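Tat-secreted protein Rv2525c (Mycobacterium tuberculosis, PDB 4PMR) may act as a peptidoglycan hydrolase with glycosidase activity, and in vitro cleaves p-nitrophenyl esters, preferring the butyrate. Local coordinates at residues A[107-112]-A[140-145]. Residues are numbered along the deposited sequence; the frame is centred on the assembly and turned at random.
Sequences ASIDDN and VYANSK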
loop_
_atom_site.group_PDB
_atom_site.type_symbol
_atom_site.label_atom_id
_atom_site.label_comp_id
_atom_site.label_asym_id
_atom_site.label_seq_id
_atom_site.Cartn_x
_atom_site.Cartn_y
_atom_site.Cartn_z
ATOM N N ALA A 107 3.561 3.441 1.663
ATOM C CA ALA A 107 2.852 4.642 2.125
ATOM C C ALA A 107 1.899 5.095 0.988
ATOM O O ALA A 107 2.302 5.090 -0.182
ATOM C CB ALA A 107 3.858 5.738 2.491
ATOM N N SER A 108 0.639 5.422 1.306
ATOM C CA SER A 108 -0.320 5.794 0.267
ATOM C C SER A 108 -0.412 7.279 -0.010
ATOM O O SER A 108 -0.497 8.099 0.907
ATOM C CB SER A 108 -1.729 5.299 0.592
ATOM O OG SER A 108 -1.729 3.894 0.791
ATOM N N ILE A 109 -0.392 7.592 -1.308
ATOM C CA ILE A 109 -0.694 8.882 -1.910
ATOM C C ILE A 109 -1.942 8.602 -2.737
ATOM O O ILE A 109 -1.854 8.468 -3.957
ATOM C CB ILE A 109 0.469 9.510 -2.740
ATOM C CG1 ILE A 109 1.861 9.422 -1.987
ATOM C CG2 ILE A 109 0.095 10.962 -3.187
ATOM C CD1 ILE A 109 1.977 10.092 -0.532
ATOM N N ASP A 110 -3.085 8.401 -2.059
ATOM C CA ASP A 110 -4.363 8.075 -2.707
ATOM C C ASP A 110 -4.971 9.379 -3.221
ATOM O O ASP A 110 -6.026 9.803 -2.759
ATOM C CB ASP A 110 -5.283 7.336 -1.710
ATOM C CG ASP A 110 -6.690 7.056 -2.211
ATOM O OD1 ASP A 110 -6.872 6.933 -3.453
ATOM O OD2 ASP A 110 -7.620 7.045 -1.378
ATOM N N ASP A 111 -4.266 10.022 -4.170
ATOM C CA ASP A 111 -4.572 11.351 -4.694
ATOM C C ASP A 111 -3.950 11.579 -6.050
ATOM O O ASP A 111 -3.133 10.771 -6.511
ATOM C CB ASP A 111 -4.026 12.421 -3.713
ATOM C CG ASP A 111 -4.914 12.643 -2.503
ATOM O OD1 ASP A 111 -6.007 13.218 -2.670
ATOM O OD2 ASP A 111 -4.569 12.143 -1.424
ATOM N N ASN A 112 -4.301 12.713 -6.661
ATOM C CA ASN A 112 -3.765 13.190 -7.932
ATOM C C ASN A 112 -3.131 14.566 -7.649
ATOM O O ASN A 112 -3.706 15.602 -7.984
ATOM C CB ASN A 112 -4.875 13.243 -9.001
ATOM C CG ASN A 112 -4.335 13.570 -10.365
ATOM O OD1 ASN A 112 -3.122 13.533 -10.598
ATOM N ND2 ASN A 112 -5.216 13.941 -11.286
ATOM N N VAL A 140 5.855 3.359 -2.108
ATOM C CA VAL A 140 5.006 4.485 -2.493
ATOM C C VAL A 140 3.847 3.970 -3.357
ATOM O O VAL A 140 4.081 3.401 -4.421
ATOM C CB VAL A 140 5.811 5.617 -3.210
ATOM C CG1 VAL A 140 4.892 6.744 -3.692
ATOM C CG2 VAL A 140 6.917 6.177 -2.308
ATOM N N TYR A 141 2.611 4.176 -2.890
ATOM C CA TYR A 141 1.382 3.889 -3.659
ATOM C C TYR A 141 0.941 5.226 -4.229
ATOM O O TYR A 141 0.598 6.140 -3.465
ATOM C CB TYR A 141 0.289 3.212 -2.802
ATOM C CG TYR A 141 -1.086 3.209 -3.448
ATOM C CD1 TYR A 141 -1.370 2.383 -4.535
ATOM C CD2 TYR A 141 -2.093 4.049 -2.987
ATOM C CE1 TYR A 141 -2.642 2.356 -5.111
ATOM C CE2 TYR A 141 -3.360 4.055 -3.576
ATOM C CZ TYR A 141 -3.641 3.183 -4.611
ATOM O OH TYR A 141 -4.896 3.215 -5.163
ATOM N N ALA A 142 1.060 5.392 -5.559
ATOM C CA ALA A 142 0.813 6.698 -6.201
ATOM C C ALA A 142 0.631 6.568 -7.713
ATOM O O ALA A 142 0.855 5.492 -8.253
ATOM C CB ALA A 142 1.988 7.631 -5.903
ATOM N N ASN A 143 0.195 7.660 -8.398
ATOM C CA ASN A 143 0.008 7.633 -9.855
ATOM C C ASN A 143 1.401 7.707 -10.540
ATOM O O ASN A 143 2.405 7.928 -9.849
ATOM C CB ASN A 143 -0.963 8.766 -10.324
ATOM C CG ASN A 143 -0.452 10.197 -10.158
ATOM O OD1 ASN A 143 0.748 10.463 -10.143
ATOM N ND2 ASN A 143 -1.350 11.166 -10.092
ATOM N N SER A 144 1.462 7.547 -11.872
ATOM C CA SER A 144 2.720 7.530 -12.628
ATOM C C SER A 144 3.526 8.852 -12.510
ATOM O O SER A 144 4.754 8.791 -12.471
ATOM C CB SER A 144 2.470 7.201 -14.091
ATOM O OG SER A 144 1.608 8.173 -14.645
ATOM N N LYS A 145 2.849 10.025 -12.395
ATOM C CA LYS A 145 3.572 11.302 -12.268
ATOM C C LYS A 145 4.274 11.367 -10.919
ATOM O O LYS A 145 5.443 11.754 -10.874
ATOM C CB LYS A 145 2.644 12.528 -12.416
ATOM C CG LYS A 145 1.904 12.676 -13.754
ATOM C CD LYS A 145 0.805 13.767 -13.674
ATOM C CE LYS A 145 -0.195 13.507 -12.557
ATOM N NZ LYS A 145 -1.400 14.362 -12.643
HETATM O O HOH W 1 -5.939 6.085 -5.814
HETATM O O HOH W 2 -0.267 10.112 -6.786
#
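Tyr141 is bonded through both its backbone N and its O to the chain of Ala107 and Ile109. Its N donates to Ala107 O over 2.9 Å, almost straight at 175°, and its O accepts at 2.8 Å from Ile109 N, which lies just past the end of strand 105-108 and continues the alternating bonds of neighbouring parallel strands. Beyond Ile109 the chains diverge. Asp110 centres an inverse gamma turn, and a water takes over the bridging, donating to Asp111 O and accepting from Asn143 N.

Among the polar side chains, Lys145 NZ reaches Asn112 OD1 at 2.8 Å, in the carbonyl plane; the neutral amide oxygen offers the ammonium a lone pair. The lysine leans out from the first turn of its helix and bends at chi3 (-56°), which brings the ammonium to the amide. Asn143 stands with its amide plane 80° from that of Asn112; as the N-cap residue it accepts Thr146 N through OD1 and donates to Trp164 O through ND2. A second water donates to both Asp110 OD1 and Tyr141 OH, whose hydroxyl also bonds Gln179; Asp110 OD2 takes Gln67.

Ser108 and Tyr141 share one face of the sheet, Ala107 and Val140 the other. With CG anti to its backbone N (chi1 166°), Tyr141 lays its ring alongside Ser108, CD2 3.8 Å from Ser108 OG; serine is small enough to leave room, and its hydroxyl bonds Tyr66 O. The tyrosine lies beside a bound buffer molecule, consistent with a pocket at the strand ends. Just beyond the pairing, Ile109 CB meets the small Ala142 CB at 4.0 Å, while its chain end leads away onto Ile122 and Tyr125.

The pair belongs to a right-handed beta-alpha-beta unit of the TIM-barrel-like fold: helix 115-133 packs on Ala107, Ile109 and Val140, while strands 61-66 and 158-161 flank the two strands.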